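Local coordinates for protein Cyclo(L-leucyl-L-phenylalanyl) synthase (Streptomyces noursei, PDB 3OQV) that joins phenylalanine and leucine delivered on their tRNAs into a cyclodipeptide, without ATP, on the route to the antibacterial albonoursin, at residues R87-K90 with R91-D95; V228-P232 with Q233-D237. One frame throughout, in Å; residues are numbered along the deposited sequence.

Contact 1: residues R87-K90 with R91-D95; sequences RSVK and RTLKD. With PO4 (phosphate ion), chain E.
Two consecutive turns of the long alpha-helix 82-107 meet here through i to i+4 pairs, Ser88 with Thr92 and Val89 with Leu93 among them. The amide of Thr92 bonds to Ser88 O at 2.8 Å and that of Leu93 to Val89 O, with Arg91 to Arg87 and Lys94 to Lys90 completing the set. On one flank CG1 of Val89 and CD1 of Leu93 meet at 3.5 Å, the two side chains alongside and pointing the same way. Val89 CG1 is anti to its own nitrogen (chi1 178°), which swings this methyl forward along the helix to Leu93, while the valine also packs on Ile71, Asp72 and Leu75 of helix 71-78. Cutting the buried Leu93 back to an alanine would probably leave Val89 CG1 without its partner one turn along the helix and open a gap beside Asp68. Next to this flank, Ser88 OG and Thr92 OG1 stand 4.3 Å apart, joined by a water that hydrogen-bonds to both, at 2.8 Å from the serine oxygen. A phosphate ion, probably from the crystallisation liquor, occupies another side of the helix. The Arg91 chain bends at chi3 (-95°) and presents the edge of its guanidinium to the ion, and both NE and NH2 form weak hydrogen bonds to phosphate O3, each 2.8 Å long.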
loop_
_atom_site.group_PDB
_atom_site.type_symbol
_atom_site.label_atom_id
_atom_site.label_comp_id
_atom_site.label_asym_id
_atom_site.label_seq_id
_atom_site.Cartn_x
_atom_site.Cartn_y
_atom_site.Cartn_z
ATOM N N ARG A 87 10.789 0.052 18.660
ATOM C CA ARG A 87 9.822 0.692 19.549
ATOM C C ARG A 87 8.887 1.639 18.789
ATOM O O ARG A 87 7.674 1.608 18.986
ATOM C CB ARG A 87 10.526 1.455 20.690
ATOM C CG ARG A 87 11.092 0.564 21.812
ATOM C CD ARG A 87 12.031 1.362 22.724
ATOM N NE ARG A 87 12.524 0.594 23.865
ATOM C CZ ARG A 87 13.405 1.059 24.754
ATOM N NH1 ARG A 87 13.918 2.271 24.612
ATOM N NH2 ARG A 87 13.784 0.310 25.776
ATOM N N SER A 88 9.456 2.499 17.947
ATOM C CA SER A 88 8.655 3.413 17.140
ATOM C C SER A 88 7.662 2.681 16.234
ATOM O O SER A 88 6.460 2.985 16.225
ATOM C CB SER A 88 9.546 4.324 16.296
ATOM O OG SER A 88 8.754 5.278 15.604
ATOM N N VAL A 89 8.167 1.703 15.492
ATOM C CA VAL A 89 7.326 0.923 14.583
ATOM C C VAL A 89 6.200 0.228 15.335
ATOM O O VAL A 89 5.033 0.314 14.945
ATOM C CB VAL A 89 8.143 -0.120 13.809
ATOM C CG1 VAL A 89 7.221 -0.950 12.910
ATOM C CG2 VAL A 89 9.206 0.559 12.971
ATOM N N LYS A 90 6.539 -0.413 16.452
ATOM C CA LYS A 90 5.532 -1.097 17.236
ATOM C C LYS A 90 4.415 -0.134 17.589
ATOM O O LYS A 90 3.239 -0.491 17.530
ATOM C CB LYS A 90 6.124 -1.696 18.516
ATOM C CG LYS A 90 5.117 -2.509 19.321
ATOM C CD LYS A 90 5.590 -2.762 20.753
ATOM C CE LYS A 90 7.037 -3.230 20.784
ATOM N NZ LYS A 90 7.310 -4.282 19.765
ATOM N N ARG A 91 4.793 1.059 18.046
ATOM C CA ARG A 91 3.818 2.034 18.482
ATOM C C ARG A 91 2.966 2.527 17.322
ATOM O O ARG A 91 1.756 2.707 17.453
ATOM C CB ARG A 91 4.532 3.211 19.137
ATOM C CG ARG A 91 3.743 3.833 20.245
ATOM C CD ARG A 91 4.528 4.965 20.867
ATOM N NE ARG A 91 5.265 4.512 22.034
ATOM C CZ ARG A 91 5.854 5.329 22.899
ATOM N NH1 ARG A 91 5.805 6.640 22.701
ATOM N NH2 ARG A 91 6.487 4.835 23.951
ATOM N N THR A 92 3.626 2.824 16.215
ATOM C CA THR A 92 2.945 3.304 15.015
ATOM C C THR A 92 1.922 2.273 14.549
ATOM O O THR A 92 0.778 2.609 14.231
ATOM C CB THR A 92 3.967 3.594 13.905
ATOM O OG1 THR A 92 4.748 4.736 14.279
ATOM C CG2 THR A 92 3.285 3.867 12.563
ATOM N N LEU A 93 2.304 1.006 14.611
ATOM C CA LEU A 93 1.413 -0.052 14.163
ATOM C C LEU A 93 0.284 -0.310 15.139
ATOM O O LEU A 93 -0.814 -0.681 14.729
ATOM C CB LEU A 93 2.187 -1.331 13.865
ATOM C CG LEU A 93 3.134 -1.166 12.679
ATOM C CD1 LEU A 93 4.044 -2.378 12.546
ATOM C CD2 LEU A 93 2.326 -0.944 11.409
ATOM N N LYS A 94 0.539 -0.114 16.432
ATOM C CA LYS A 94 -0.541 -0.196 17.404
ATOM C C LYS A 94 -1.599 0.857 17.121
ATOM O O LYS A 94 -2.790 0.580 17.219
ATOM C CB LYS A 94 -0.024 -0.023 18.836
ATOM C CG LYS A 94 0.478 -1.302 19.451
ATOM C CD LYS A 94 1.146 -1.025 20.784
ATOM C CE LYS A 94 1.131 -2.271 21.642
ATOM N NZ LYS A 94 0.862 -3.474 20.811
ATOM N N ASP A 95 -1.162 2.080 16.842
ATOM C CA ASP A 95 -2.088 3.175 16.562
ATOM C C ASP A 95 -2.901 2.891 15.283
ATOM O O ASP A 95 -4.134 2.997 15.275
ATOM C CB ASP A 95 -1.319 4.493 16.429
ATOM C CG ASP A 95 -0.731 4.973 17.758
ATOM O OD1 ASP A 95 -1.075 4.397 18.814
ATOM O OD2 ASP A 95 0.080 5.931 17.747
HETATM P P PO4 E . 6.329 1.134 22.866
HETATM O O1 PO4 E . 4.863 1.392 23.123
HETATM O O2 PO4 E . 6.503 0.294 21.612
HETATM O O3 PO4 E . 7.021 2.462 22.656
HETATM O O4 PO4 E . 6.931 0.404 24.054
HETATM O O HOH W 1 7.291 4.402 13.386
HETATM O O HOH W 2 5.602 5.832 16.868
#

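Contact 2: residues V228-P232 with Q233-D237; sequences VVVRP and QELAD
Arg231 O, at the N-cap position of helix 232-238, accepts two backbone amides: Leu235 N at 2.9 Å, almost straight (165°), and Glu234 N through a weak, bent bond. One residue on, Pro232 O receives Ala236 N, continuing the i to i+4 pattern that the Leu235 bond begins. The Arg231 and Glu234 side chains run alongside each other and end in a salt bridge. Arg231 NH1 lies 3.1 Å from Glu234 OE1, which sits near the guanidinium plane and receives the bond on its syn lone pair; NH1 also bonds weakly to OE2, and the two flat groups are nonetheless turned 81° against each other. Val229 CG1 rests over one guanidinium face, offset toward its rim. A water ties the same carboxylate to the backbone, donating to Glu234 OE1 and Val229 O and accepting from Arg231 N at 2.7 Å. On another side of the turn, Val230 CG1 touches both CG and CD1 of Leu235, each at 3.6 Å, and the pair packs against helix 45-58 through Leu51, Met50 and Trp54. Arg231, in the N-cap position, thus starts the helical bonding with its carbonyl and holds Glu234 of the first turn with its side chain, at the strand-to-helix junction that follows edge strand 225-229 of the Rossmann-fold sheet.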
loop_
_atom_site.group_PDB
_atom_site.type_symbol
_atom_site.label_atom_id
_atom_site.label_comp_id
_atom_site.label_asym_id
_atom_site.label_seq_id
_atom_site.Cartn_x
_atom_site.Cartn_y
_atom_site.Cartn_z
ATOM N N VAL A 228 -7.815 3.161 -9.282
ATOM C CA VAL A 228 -8.928 4.102 -9.254
ATOM C C VAL A 228 -8.658 5.159 -8.199
ATOM O O VAL A 228 -8.397 4.824 -7.033
ATOM C CB VAL A 228 -10.258 3.392 -8.981
ATOM C CG1 VAL A 228 -11.363 4.386 -8.687
ATOM C CG2 VAL A 228 -10.653 2.540 -10.209
ATOM N N VAL A 229 -8.556 6.414 -8.633
ATOM C CA VAL A 229 -8.265 7.504 -7.700
ATOM C C VAL A 229 -9.486 7.794 -6.835
ATOM O O VAL A 229 -10.610 7.808 -7.321
ATOM C CB VAL A 229 -7.776 8.792 -8.410
ATOM C CG1 VAL A 229 -8.853 9.360 -9.348
ATOM C CG2 VAL A 229 -7.344 9.834 -7.370
ATOM N N VAL A 230 -9.275 7.905 -5.532
ATOM C CA VAL A 230 -10.388 8.178 -4.641
ATOM C C VAL A 230 -10.203 9.568 -4.040
ATOM O O VAL A 230 -9.176 9.848 -3.432
ATOM C CB VAL A 230 -10.481 7.100 -3.538
ATOM C CG1 VAL A 230 -11.414 7.549 -2.445
ATOM C CG2 VAL A 230 -10.957 5.773 -4.144
ATOM N N ARG A 231 -11.154 10.462 -4.294
ATOM C CA ARG A 231 -11.047 11.828 -3.791
ATOM C C ARG A 231 -12.117 12.078 -2.732
ATOM O O ARG A 231 -13.296 11.796 -2.958
ATOM C CB ARG A 231 -11.167 12.833 -4.946
ATOM C CG ARG A 231 -10.143 12.632 -6.074
ATOM C CD ARG A 231 -10.197 13.784 -7.082
ATOM N NE ARG A 231 -9.329 13.578 -8.242
ATOM C CZ ARG A 231 -9.756 13.118 -9.418
ATOM N NH1 ARG A 231 -11.022 12.762 -9.564
ATOM N NH2 ARG A 231 -8.919 13.000 -10.444
ATOM N N PRO A 232 -11.697 12.508 -1.532
ATOM C CA PRO A 232 -12.603 12.492 -0.387
ATOM C C PRO A 232 -13.892 13.263 -0.636
ATOM O O PRO A 232 -14.959 12.862 -0.162
ATOM C CB PRO A 232 -11.775 13.165 0.708
ATOM C CG PRO A 232 -10.375 12.714 0.410
ATOM C CD PRO A 232 -10.287 12.644 -1.111
ATOM N N GLN A 233 -13.807 14.354 -1.385
ATOM C CA GLN A 233 -15.001 15.144 -1.651
ATOM C C GLN A 233 -15.911 14.471 -2.675
ATOM O O GLN A 233 -17.125 14.673 -2.667
ATOM C CB GLN A 233 -14.627 16.563 -2.081
ATOM C CG GLN A 233 -14.181 17.443 -0.916
ATOM C CD GLN A 233 -15.200 17.482 0.220
ATOM O OE1 GLN A 233 -16.343 17.916 0.035
ATOM N NE2 GLN A 233 -14.786 17.037 1.406
ATOM N N GLU A 234 -15.327 13.635 -3.528
ATOM C CA GLU A 234 -16.110 12.829 -4.457
ATOM C C GLU A 234 -16.764 11.640 -3.761
ATOM O O GLU A 234 -17.880 11.245 -4.102
ATOM C CB GLU A 234 -15.250 12.367 -5.641
ATOM C CG GLU A 234 -15.092 13.440 -6.715
ATOM C CD GLU A 234 -13.987 13.139 -7.721
ATOM O OE1 GLU A 234 -13.310 12.090 -7.597
ATOM O OE2 GLU A 234 -13.806 13.957 -8.657
ATOM N N LEU A 235 -16.067 11.076 -2.778
ATOM C CA LEU A 235 -16.691 10.146 -1.849
ATOM C C LEU A 235 -17.920 10.781 -1.214
ATOM O O LEU A 235 -19.039 10.303 -1.396
ATOM C CB LEU A 235 -15.699 9.718 -0.768
ATOM C CG LEU A 235 -14.639 8.701 -1.193
ATOM C CD1 LEU A 235 -13.985 8.060 0.022
ATOM C CD2 LEU A 235 -15.250 7.643 -2.093
ATOM N N ALA A 236 -17.706 11.872 -0.485
ATOM C CA ALA A 236 -18.788 12.548 0.225
ATOM C C ALA A 236 -19.856 13.003 -0.758
ATOM O O ALA A 236 -21.051 12.921 -0.476
ATOM C CB ALA A 236 -18.246 13.734 1.011
ATOM N N ASP A 237 -19.409 13.443 -1.928
ATOM C CA ASP A 237 -20.297 13.754 -3.047
ATOM C C ASP A 237 -21.259 12.609 -3.386
ATOM O O ASP A 237 -22.433 12.840 -3.675
ATOM C CB ASP A 237 -19.463 14.113 -4.278
ATOM C CG ASP A 237 -20.100 15.195 -5.115
ATOM O OD1 ASP A 237 -20.348 16.292 -4.572
ATOM O OD2 ASP A 237 -20.347 14.946 -6.317
HETATM O O HOH W 3 -12.551 10.016 -6.516
#

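Contact 1 comes first along the chain and lies wholly within helix 82-107, so it closes no loop beyond successive helical turns. The chain then enters strand 114-118 at one edge of the parallel sheet, passes through the helices up to 169-193, and returns to the sheet as strand 198-202. Contact 2 begins in the last residues of strand 225-229, at the other edge, and closes the short turn into helix 232-238. The two contacts are in series, neither nested nor crossed, with centres about 29 Å apart and no touch. Contact 1 joins its helix to helix 71-78, whereas in contact 2 the end of the edge strand and the residue after it meet strand 198-202, while the C-terminal helix packs on helix 45-58.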